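Local coordinates for protein ninB (Enterobacteria phage lambda, PDB 1PC6) that probably acts as a recombination mediator in phage lambda genetic exchange, with functional similarities to the bacterial RecFOR proteins, at residues A12-Q15 / N16-A20; L53-V56 / S57-E61; R65-A69 / E70-C74; A131-A134 / L135-A139. One frame throughout, in Å; residues are numbered along the deposited sequence.

Contact 1: A12-Q15 / N16-A20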
loop_
_atom_site.group_PDB
_atom_site.type_symbol
_atom_site.label_atom_id
_atom_site.label_comp_id
_atom_site.label_asym_id
_atom_site.label_seq_id
_atom_site.Cartn_x
_atom_site.Cartn_y
_atom_site.Cartn_z
ATOM N N ALA A 12 -5.684 25.380 4.334
ATOM C CA ALA A 12 -7.092 25.549 4.020
ATOM C C ALA A 12 -7.641 24.127 3.990
ATOM O O ALA A 12 -8.678 23.841 4.595
ATOM C CB ALA A 12 -7.261 26.220 2.660
ATOM N N HIS A 13 -6.919 23.238 3.302
ATOM C CA HIS A 13 -7.316 21.838 3.197
ATOM C C HIS A 13 -7.361 21.210 4.584
ATOM O O HIS A 13 -8.294 20.489 4.925
ATOM C CB HIS A 13 -6.337 21.047 2.310
ATOM C CG HIS A 13 -6.634 21.133 0.841
ATOM N ND1 HIS A 13 -7.914 21.057 0.332
ATOM C CD2 HIS A 13 -5.812 21.250 -0.231
ATOM C CE1 HIS A 13 -7.871 21.125 -0.988
ATOM N NE2 HIS A 13 -6.606 21.242 -1.356
ATOM N N GLN A 14 -6.346 21.499 5.386
ATOM C CA GLN A 14 -6.251 20.962 6.734
ATOM C C GLN A 14 -7.435 21.359 7.619
ATOM O O GLN A 14 -7.921 20.563 8.434
ATOM C CB GLN A 14 -4.950 21.444 7.370
ATOM C CG GLN A 14 -4.764 21.023 8.807
ATOM C CD GLN A 14 -3.635 21.768 9.477
ATOM O OE1 GLN A 14 -3.340 21.544 10.649
ATOM N NE2 GLN A 14 -2.996 22.666 8.735
ATOM N N GLN A 15 -7.891 22.597 7.455
ATOM C CA GLN A 15 -9.005 23.127 8.238
ATOM C C GLN A 15 -10.297 22.362 7.976
ATOM O O GLN A 15 -11.119 22.192 8.868
ATOM C CB GLN A 15 -9.188 24.613 7.921
ATOM C CG GLN A 15 -10.125 25.364 8.865
ATOM C CD GLN A 15 -9.772 25.181 10.339
ATOM O OE1 GLN A 15 -8.596 25.104 10.704
ATOM N NE2 GLN A 15 -10.798 25.130 11.196
ATOM N N ASN A 16 -10.472 21.902 6.744
ATOM C CA ASN A 16 -11.660 21.138 6.377
ATOM C C ASN A 16 -11.686 19.858 7.192
ATOM O O ASN A 16 -12.717 19.477 7.737
ATOM C CB ASN A 16 -11.632 20.768 4.888
ATOM C CG ASN A 16 -11.356 21.962 3.989
ATOM O OD1 ASN A 16 -11.914 23.044 4.184
ATOM N ND2 ASN A 16 -10.501 21.765 2.986
ATOM N N ALA A 17 -10.529 19.209 7.264
ATOM C CA ALA A 17 -10.367 17.957 7.976
ATOM C C ALA A 17 -10.656 18.068 9.454
ATOM O O ALA A 17 -11.519 17.360 9.969
ATOM C CB ALA A 17 -8.969 17.433 7.770
ATOM N N ILE A 18 -9.943 18.959 10.138
ATOM C CA ILE A 18 -10.125 19.111 11.581
ATOM C C ILE A 18 -11.561 19.467 11.964
ATOM O O ILE A 18 -11.992 19.234 13.092
ATOM C CB ILE A 18 -9.135 20.159 12.183
ATOM C CG1 ILE A 18 -9.743 21.551 12.177
ATOM C CG2 ILE A 18 -7.855 20.202 11.370
ATOM C CD1 ILE A 18 -8.832 22.585 12.795
ATOM N N HIS A 19 -12.304 20.024 11.015
ATOM C CA HIS A 19 -13.693 20.388 11.259
ATOM C C HIS A 19 -14.516 19.131 11.037
ATOM O O HIS A 19 -15.380 18.784 11.840
ATOM C CB HIS A 19 -14.141 21.478 10.276
ATOM C CG HIS A 19 -15.561 21.931 10.467
ATOM N ND1 HIS A 19 -15.929 22.865 11.415
ATOM C CD2 HIS A 19 -16.704 21.579 9.825
ATOM C CE1 HIS A 19 -17.234 23.071 11.346
ATOM N NE2 HIS A 19 -17.728 22.303 10.390
ATOM N N ALA A 20 -14.235 18.455 9.932
ATOM C CA ALA A 20 -14.932 17.234 9.590
ATOM C C ALA A 20 -14.802 16.278 10.748
ATOM O O ALA A 20 -15.780 15.682 11.176
ATOM C CB ALA A 20 -14.333 16.621 8.357
#
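The carbonyl oxygen of Q14 accepts the amide proton of I18 in a nearly straight bond, with N of I18 3.1 Å from O of Q14 and an N-H...O angle of 172°. One residue on, Q15 O receives H19 N at 3.3 Å. Earlier the ladder is poorer: the amide of N16 is shared between A12 O and H13 O, both bonds weak, and A17 N reaches H13 O only weakly. The amide of H13 itself is taken by the hydroxyl of S10, just before helix 11-22. Here, then, the helix starts with bifurcated, stretched bonds and settles into regular i to i+4 pairing as it leaves the start. Q14, A17, I18 and A20 lie on the side that meets the second subunit, where A17 and I18 pack on V21 and Q14 on I24 of that chain. N16, A17 and A20 also touch F6 of strand 4-8, and the small side chains of A17 and A20 are consistent with close packing there. I18, partly exposed, suits a place between the helix surface and the second subunit; its CD1 lies against the Q15 amide group, nearest OE1, because the bend of Q15 at chi2 (52°) lays that amide alongside I18, toward the next turn. The amide of N16 stands at the edge of the H13 ring, ND2 of N16 3.8 Å from ND1 of H13, with the two planes 76° apart; both are polar groups suited to the exposed side.

Contact 2: L53-V56 / S57-E61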
loop_
_atom_site.group_PDB
_atom_site.type_symbol
_atom_site.label_atom_id
_atom_site.label_comp_id
_atom_site.label_asym_id
_atom_site.label_seq_id
_atom_site.Cartn_x
_atom_site.Cartn_y
_atom_site.Cartn_z
ATOM N N LEU A 53 -0.198 1.346 -15.256
ATOM C CA LEU A 53 -0.087 -0.072 -15.004
ATOM C C LEU A 53 -1.348 -0.758 -15.521
ATOM O O LEU A 53 -1.266 -1.786 -16.185
ATOM C CB LEU A 53 0.093 -0.323 -13.503
ATOM C CG LEU A 53 1.328 0.354 -12.904
ATOM C CD1 LEU A 53 1.489 -0.043 -11.451
ATOM C CD2 LEU A 53 2.560 -0.043 -13.685
ATOM N N GLY A 54 -2.509 -0.171 -15.242
ATOM C CA GLY A 54 -3.760 -0.757 -15.692
ATOM C C GLY A 54 -3.840 -0.854 -17.201
ATOM O O GLY A 54 -4.228 -1.888 -17.740
ATOM N N ASP A 55 -3.460 0.225 -17.879
ATOM C CA ASP A 55 -3.485 0.282 -19.336
ATOM C C ASP A 55 -2.573 -0.769 -19.920
ATOM O O ASP A 55 -2.976 -1.533 -20.794
ATOM C CB ASP A 55 -3.040 1.660 -19.830
ATOM C CG ASP A 55 -4.077 2.733 -19.577
ATOM O OD1 ASP A 55 -3.711 3.933 -19.551
ATOM O OD2 ASP A 55 -5.259 2.367 -19.412
ATOM N N VAL A 56 -1.336 -0.796 -19.449
ATOM C CA VAL A 56 -0.384 -1.776 -19.939
ATOM C C VAL A 56 -0.945 -3.155 -19.665
ATOM O O VAL A 56 -0.843 -4.057 -20.484
ATOM C CB VAL A 56 0.962 -1.643 -19.222
ATOM C CG1 VAL A 56 1.853 -2.822 -19.573
ATOM C CG2 VAL A 56 1.624 -0.339 -19.611
ATOM N N SER A 57 -1.551 -3.294 -18.496
ATOM C CA SER A 57 -2.140 -4.545 -18.066
ATOM C C SER A 57 -3.119 -5.021 -19.103
ATOM O O SER A 57 -3.060 -6.155 -19.568
ATOM C CB SER A 57 -2.875 -4.338 -16.745
ATOM O OG SER A 57 -3.511 -5.525 -16.310
ATOM N N ARG A 58 -4.029 -4.132 -19.454
ATOM C CA ARG A 58 -5.060 -4.429 -20.433
ATOM C C ARG A 58 -4.560 -4.574 -21.864
ATOM O O ARG A 58 -5.045 -5.416 -22.617
ATOM C CB ARG A 58 -6.125 -3.323 -20.423
ATOM C CG ARG A 58 -7.187 -3.431 -19.341
ATOM C CD ARG A 58 -8.232 -2.333 -19.506
ATOM N NE ARG A 58 -7.674 -1.006 -19.233
ATOM C CZ ARG A 58 -7.328 -0.571 -18.020
ATOM N NH1 ARG A 58 -7.488 -1.355 -16.959
ATOM N NH2 ARG A 58 -6.808 0.645 -17.866
ATOM N N GLN A 59 -3.583 -3.763 -22.238
ATOM C CA GLN A 59 -3.128 -3.770 -23.616
ATOM C C GLN A 59 -1.960 -4.624 -24.056
ATOM O O GLN A 59 -1.980 -5.151 -25.157
ATOM C CB GLN A 59 -2.901 -2.322 -24.058
ATOM C CG GLN A 59 -4.150 -1.473 -23.895
ATOM C CD GLN A 59 -3.948 -0.032 -24.288
ATOM O OE1 GLN A 59 -3.453 0.262 -25.375
ATOM N NE2 GLN A 59 -4.345 0.884 -23.411
ATOM N N VAL A 60 -0.944 -4.790 -23.230
ATOM C CA VAL A 60 0.183 -5.575 -23.702
ATOM C C VAL A 60 0.366 -6.927 -22.997
ATOM O O VAL A 60 0.345 -7.014 -21.765
ATOM C CB VAL A 60 1.474 -4.712 -23.634
ATOM C CG1 VAL A 60 1.093 -3.241 -23.541
ATOM C CG2 VAL A 60 2.331 -5.111 -22.472
ATOM N N GLU A 61 0.518 -7.998 -23.772
ATOM C CA GLU A 61 0.708 -9.291 -23.140
ATOM C C GLU A 61 2.182 -9.623 -23.035
ATOM O O GLU A 61 2.934 -9.491 -24.000
ATOM C CB GLU A 61 -0.013 -10.396 -23.894
ATOM C CG GLU A 61 0.679 -10.876 -25.134
ATOM C CD GLU A 61 0.597 -12.383 -25.255
ATOM O OE1 GLU A 61 -0.529 -12.933 -25.103
ATOM O OE2 GLU A 61 1.660 -13.010 -25.497
#
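V56 and V60 meet on the packed side, CG1 of V56 3.7 Å from CG2 of V60, one helical turn apart. Branched and wholly apolar, they suit a face that W72 of helix 69-80 and F119 of helix 106-122 also cover. V60 N still bonds V56 O, at 2.8 Å, although V60 is the first residue to leave helical backbone angles: the arrangement is the C-terminal turn of helix 43-59, and Q59 N to D55 O (2.7 Å) is another of its closing rungs. S57 OG bonds L67 O and the Q59 amide K126 O, tying this turn to neighbouring parts of the chain. On the solvent side R58 is exposed and its long chain bends at chi3 (-68°), which returns the guanidinium over the preceding turn. One guanidinium face rests over G54 O, 3.3 Å above the plane, next to a residue with no side chain to intervene. R58 NH2 makes a salt bridge to OD2 of D55 at 2.8 Å, met on the anti side but tilted out of the carboxylate plane; the two planes stand 87° apart, far from a flat two-pronged pair. The bridge thus joins an exposed arginine to a buried acid, whose OD2 has a second partner in S128 OG.

Contact 3: R65-A69 / E70-C74; sequences RWLDA and ESWKC. With BME (beta-mercaptoethanol), chain C.
D68 O accepts the amide of W72, N of W72 lying 3.0 Å from it, and A69 O takes K73 N at 2.9 Å. The D68 side chain turns to the same helix start: its CG sits between the backbone N and the carbonyl carbon (chi1 38°), which brings both carboxylate oxygens to 3.2 Å from S71 OG. Either hydroxyl bond is weak, and which oxygen takes the proton is unsettled. The stronger partner of D68 is R103 of the second subunit, a salt bridge that E70 shares, so two acids of this first turn converge on one arginine across the dimer interface. D68 is the N-cap residue of helix 69-80, and an acid there probably also interacts favourably with the positive end of the helix dipole. A water ties the residue before the cap to the helix: it accepts from L67 N at 2.8 Å and, in the plane of the indole at its edge, from W72 NE1 at 3.0 Å. Outward from these bonds comes the packing. L67 lays CD1 over one face of the W72 ring, toward its rim, while its CB meets S71 CB at 3.8 Å; the wide indole also meets the rings of W62, F76 and F119, and A69 fits against W50 and L53 of helix 43-59. At the far end K73 NZ, hydrogen-bonded to T101 OG1, has a doubtful contact with O1 of a beta-mercaptoethanol, probably from the crystallisation liquor, whose S2 is modelled as covalently joined to C74 SG at a separation too long for a sound disulfide.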
loop_
_atom_site.group_PDB
_atom_site.type_symbol
_atom_site.label_atom_id
_atom_site.label_comp_id
_atom_site.label_asym_id
_atom_site.label_seq_id
_atom_site.Cartn_x
_atom_site.Cartn_y
_atom_site.Cartn_z
ATOM N N ARG A 65 1.145 -14.334 -21.469
ATOM C CA ARG A 65 0.075 -14.140 -20.500
ATOM C C ARG A 65 -0.151 -12.692 -20.086
ATOM O O ARG A 65 0.745 -11.855 -20.163
ATOM C CB ARG A 65 0.303 -15.022 -19.261
ATOM C CG ARG A 65 1.385 -14.566 -18.290
ATOM C CD ARG A 65 1.448 -15.539 -17.111
ATOM N NE ARG A 65 1.904 -14.906 -15.872
ATOM C CZ ARG A 65 2.014 -15.531 -14.698
ATOM N NH1 ARG A 65 1.705 -16.819 -14.600
ATOM N NH2 ARG A 65 2.426 -14.866 -13.618
ATOM N N TRP A 66 -1.371 -12.402 -19.657
ATOM C CA TRP A 66 -1.702 -11.064 -19.234
ATOM C C TRP A 66 -1.472 -10.900 -17.750
ATOM O O TRP A 66 -1.876 -11.734 -16.948
ATOM C CB TRP A 66 -3.148 -10.758 -19.586
ATOM C CG TRP A 66 -3.407 -10.903 -21.048
ATOM C CD1 TRP A 66 -3.610 -12.062 -21.727
ATOM C CD2 TRP A 66 -3.442 -9.851 -22.027
ATOM N NE1 TRP A 66 -3.772 -11.805 -23.067
ATOM C CE2 TRP A 66 -3.674 -10.454 -23.277
ATOM C CE3 TRP A 66 -3.301 -8.460 -21.966
ATOM C CZ2 TRP A 66 -3.766 -9.710 -24.465
ATOM C CZ3 TRP A 66 -3.392 -7.723 -23.148
ATOM C CH2 TRP A 66 -3.623 -8.352 -24.376
ATOM N N LEU A 67 -0.806 -9.817 -17.388
ATOM C CA LEU A 67 -0.509 -9.551 -15.996
ATOM C C LEU A 67 -1.341 -8.391 -15.501
ATOM O O LEU A 67 -1.673 -7.485 -16.266
ATOM C CB LEU A 67 0.962 -9.210 -15.842
ATOM C CG LEU A 67 1.885 -10.165 -16.568
ATOM C CD1 LEU A 67 3.313 -9.715 -16.333
ATOM C CD2 LEU A 67 1.649 -11.587 -16.079
ATOM N N ASP A 68 -1.666 -8.420 -14.216
ATOM C CA ASP A 68 -2.453 -7.360 -13.613
ATOM C C ASP A 68 -1.534 -6.214 -13.244
ATOM O O ASP A 68 -0.320 -6.360 -13.287
ATOM C CB ASP A 68 -3.195 -7.894 -12.385
ATOM C CG ASP A 68 -2.373 -8.882 -11.589
ATOM O OD1 ASP A 68 -1.917 -8.509 -10.483
ATOM O OD2 ASP A 68 -2.180 -10.024 -12.074
ATOM N N ALA A 69 -2.107 -5.072 -12.888
ATOM C CA ALA A 69 -1.301 -3.905 -12.543
ATOM C C ALA A 69 -0.229 -4.170 -11.496
ATOM O O ALA A 69 0.897 -3.696 -11.624
ATOM C CB ALA A 69 -2.203 -2.768 -12.081
ATOM N N GLU A 70 -0.574 -4.927 -10.462
ATOM C CA GLU A 70 0.380 -5.211 -9.396
ATOM C C GLU A 70 1.580 -5.951 -9.944
ATOM O O GLU A 70 2.724 -5.601 -9.665
ATOM C CB GLU A 70 -0.273 -6.046 -8.296
ATOM C CG GLU A 70 -1.564 -5.460 -7.742
ATOM C CD GLU A 70 -1.844 -5.907 -6.316
ATOM O OE1 GLU A 70 -1.035 -5.554 -5.429
ATOM O OE2 GLU A 70 -2.864 -6.603 -6.086
ATOM N N SER A 71 1.302 -6.983 -10.728
ATOM C CA SER A 71 2.342 -7.787 -11.331
ATOM C C SER A 71 3.219 -6.926 -12.235
ATOM O O SER A 71 4.430 -7.121 -12.277
ATOM C CB SER A 71 1.723 -8.935 -12.135
ATOM O OG SER A 71 0.913 -9.776 -11.323
ATOM N N TRP A 72 2.624 -5.980 -12.962
ATOM C CA TRP A 72 3.409 -5.114 -13.840
ATOM C C TRP A 72 4.272 -4.138 -13.040
ATOM O O TRP A 72 5.335 -3.717 -13.510
ATOM C CB TRP A 72 2.511 -4.333 -14.806
ATOM C CG TRP A 72 2.219 -5.040 -16.109
ATOM C CD1 TRP A 72 1.029 -5.590 -16.497
ATOM C CD2 TRP A 72 3.132 -5.266 -17.192
ATOM N NE1 TRP A 72 1.144 -6.140 -17.750
ATOM C CE2 TRP A 72 2.425 -5.954 -18.199
ATOM C CE3 TRP A 72 4.478 -4.954 -17.409
ATOM C CZ2 TRP A 72 3.022 -6.334 -19.408
ATOM C CZ3 TRP A 72 5.070 -5.331 -18.608
ATOM C CH2 TRP A 72 4.342 -6.013 -19.593
ATOM N N LYS A 73 3.834 -3.773 -11.835
ATOM C CA LYS A 73 4.626 -2.855 -11.021
ATOM C C LYS A 73 5.940 -3.555 -10.688
ATOM O O LYS A 73 7.009 -2.953 -10.746
ATOM C CB LYS A 73 3.871 -2.469 -9.744
ATOM C CG LYS A 73 4.537 -1.351 -8.952
ATOM C CD LYS A 73 3.601 -0.756 -7.904
ATOM C CE LYS A 73 3.397 -1.644 -6.668
ATOM N NZ LYS A 73 4.476 -1.520 -5.639
ATOM N N CYS A 74 5.851 -4.842 -10.359
ATOM C CA CYS A 74 7.030 -5.650 -10.046
ATOM C C CYS A 74 8.034 -5.646 -11.194
ATOM O O CYS A 74 9.197 -5.277 -11.021
ATOM C CB CYS A 74 6.624 -7.099 -9.762
ATOM S SG CYS A 74 6.308 -7.477 -8.047
HETATM C C1 BME C . 6.891 -3.057 -6.804
HETATM C C2 BME C . 7.930 -4.174 -6.992
HETATM O O1 BME C . 5.629 -3.500 -7.262
HETATM S S2 BME C . 7.446 -5.641 -6.042
HETATM O O HOH W 1 -0.751 -7.788 -19.300
#

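Contact 4: A131-A134 / L135-A139; sequences ARLA and LEWKA
R132 O is gripped by two amides, E136 N at 3.0 Å and, more weakly, L135 N. L133 O is doubly approached too, by E136 N and W137 N, both at 3.4 Å and both weak. L135 N also bonds A131 O, and K138 N bonds A134 O at 3.2 Å. The charged side chains suit an exposed wall: a water bridges them, giving a proton to OE2 of E136 at 2.8 Å and accepting only weakly from NH1 of R132, while the charged ends of R132 and E136 stand too far apart for a direct salt bridge. L133 and W137 lie side by side and point the same way, with CD1 of L133 4.2 Å from NE1 of W137. Since L133 CG is anti to the backbone N (chi1 -168°), the leucine leans along the helix toward the indole, a light apolar touch rather than a buried one. W137 is engaged further on by a cation-pi contact with R140 and by the ring of W141. The i to i+4 bonds mark an alpha helix, with weak i to i+3 bonds beside them, and the exposed side chains place this helix, 128-140, on the surface near the end of the modelled chain.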
loop_
_atom_site.group_PDB
_atom_site.type_symbol
_atom_site.label_atom_id
_atom_site.label_comp_id
_atom_site.label_asym_id
_atom_site.label_seq_id
_atom_site.Cartn_x
_atom_site.Cartn_y
_atom_site.Cartn_z
ATOM N N ALA A 131 -7.334 9.871 -22.261
ATOM C CA ALA A 131 -8.639 9.725 -22.891
ATOM C C ALA A 131 -9.717 10.438 -22.083
ATOM O O ALA A 131 -10.563 11.142 -22.639
ATOM C CB ALA A 131 -8.975 8.250 -23.031
ATOM N N ARG A 132 -9.693 10.240 -20.772
ATOM C CA ARG A 132 -10.665 10.888 -19.907
ATOM C C ARG A 132 -10.470 12.394 -20.021
ATOM O O ARG A 132 -11.394 13.127 -20.372
ATOM C CB ARG A 132 -10.457 10.465 -18.448
ATOM C CG ARG A 132 -11.051 9.109 -18.058
ATOM C CD ARG A 132 -10.265 8.497 -16.881
ATOM N NE ARG A 132 -10.957 7.401 -16.191
ATOM C CZ ARG A 132 -12.003 7.562 -15.375
ATOM N NH1 ARG A 132 -12.490 8.785 -15.145
ATOM N NH2 ARG A 132 -12.554 6.504 -14.770
ATOM N N LEU A 133 -9.251 12.839 -19.726
ATOM C CA LEU A 133 -8.877 14.252 -19.765
ATOM C C LEU A 133 -9.356 14.977 -21.030
ATOM O O LEU A 133 -9.782 16.131 -20.964
ATOM C CB LEU A 133 -7.357 14.374 -19.631
ATOM C CG LEU A 133 -6.785 15.764 -19.376
ATOM C CD1 LEU A 133 -7.411 16.364 -18.114
ATOM C CD2 LEU A 133 -5.268 15.663 -19.253
ATOM N N ALA A 134 -9.289 14.291 -22.170
ATOM C CA ALA A 134 -9.719 14.840 -23.453
ATOM C C ALA A 134 -11.246 14.897 -23.556
ATOM O O ALA A 134 -11.794 15.749 -24.250
ATOM C CB ALA A 134 -9.150 14.004 -24.592
ATOM N N LEU A 135 -11.927 13.986 -22.868
ATOM C CA LEU A 135 -13.386 13.960 -22.874
ATOM C C LEU A 135 -13.945 15.020 -21.936
ATOM O O LEU A 135 -15.114 15.395 -22.036
ATOM C CB LEU A 135 -13.885 12.581 -22.465
ATOM C CG LEU A 135 -13.712 11.571 -23.597
ATOM C CD1 LEU A 135 -13.854 10.166 -23.059
ATOM C CD2 LEU A 135 -14.735 11.857 -24.697
ATOM N N GLU A 136 -13.100 15.492 -21.022
ATOM C CA GLU A 136 -13.471 16.531 -20.074
ATOM C C GLU A 136 -13.446 17.895 -20.749
ATOM O O GLU A 136 -14.297 18.744 -20.473
ATOM C CB GLU A 136 -12.510 16.538 -18.895
ATOM C CG GLU A 136 -12.806 15.465 -17.884
ATOM C CD GLU A 136 -11.946 15.607 -16.660
ATOM O OE1 GLU A 136 -11.691 16.766 -16.257
ATOM O OE2 GLU A 136 -11.539 14.564 -16.100
ATOM N N TRP A 137 -12.461 18.106 -21.623
ATOM C CA TRP A 137 -12.340 19.358 -22.367
ATOM C C TRP A 137 -13.435 19.386 -23.391
ATOM O O TRP A 137 -13.980 20.435 -23.698
ATOM C CB TRP A 137 -10.983 19.451 -23.061
ATOM C CG TRP A 137 -9.938 19.782 -22.090
ATOM C CD1 TRP A 137 -8.979 18.946 -21.577
ATOM C CD2 TRP A 137 -9.818 21.016 -21.387
ATOM N NE1 TRP A 137 -8.273 19.590 -20.585
ATOM C CE2 TRP A 137 -8.767 20.864 -20.449
ATOM C CE3 TRP A 137 -10.503 22.244 -21.453
ATOM C CZ2 TRP A 137 -8.384 21.900 -19.581
ATOM C CZ3 TRP A 137 -10.122 23.274 -20.588
ATOM C CH2 TRP A 137 -9.073 23.093 -19.665
ATOM N N LYS A 138 -13.760 18.209 -23.903
ATOM C CA LYS A 138 -14.808 18.068 -24.888
ATOM C C LYS A 138 -16.147 18.457 -24.254
ATOM O O LYS A 138 -17.027 18.995 -24.928
ATOM C CB LYS A 138 -14.851 16.623 -25.369
ATOM C CG LYS A 138 -15.620 16.424 -26.657
ATOM C CD LYS A 138 -15.749 14.941 -27.007
ATOM C CE LYS A 138 -16.630 14.197 -26.003
ATOM N NZ LYS A 138 -18.028 14.731 -25.983
ATOM N N ALA A 139 -16.285 18.188 -22.955
ATOM C CA ALA A 139 -17.508 18.492 -22.198
ATOM C C ALA A 139 -17.562 19.940 -21.705
ATOM O O ALA A 139 -18.637 20.550 -21.632
ATOM C CB ALA A 139 -17.627 17.545 -21.006
HETATM O O HOH W 2 -11.061 11.811 -15.550
#

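Overall arrangement
Contacts 1, 2 and 4 lie along helices, contact 2 at a C-terminal end, while contact 3 is the entry from a loop into helix 69-80. Contacts 2 and 3 are partly buried and adjoin, their centres about 8 Å apart: helix 43-59 and helix 69-80 follow each other in the chain, and S57 OG to L67 O together with V60 against W72 stitch them together. Contacts 1 and 4 are surface turns. Contact 1, across the chain's centre from that pair, touches the second subunit mainly through apolar side chains, with Q14 beside them, whereas contact 3 does so chiefly through salt bridges. Contacts 2 and 4 meet no other protein chain of the assembly; their acid-arginine pairs contrast, direct in contact 2 and water-bridged in contact 4.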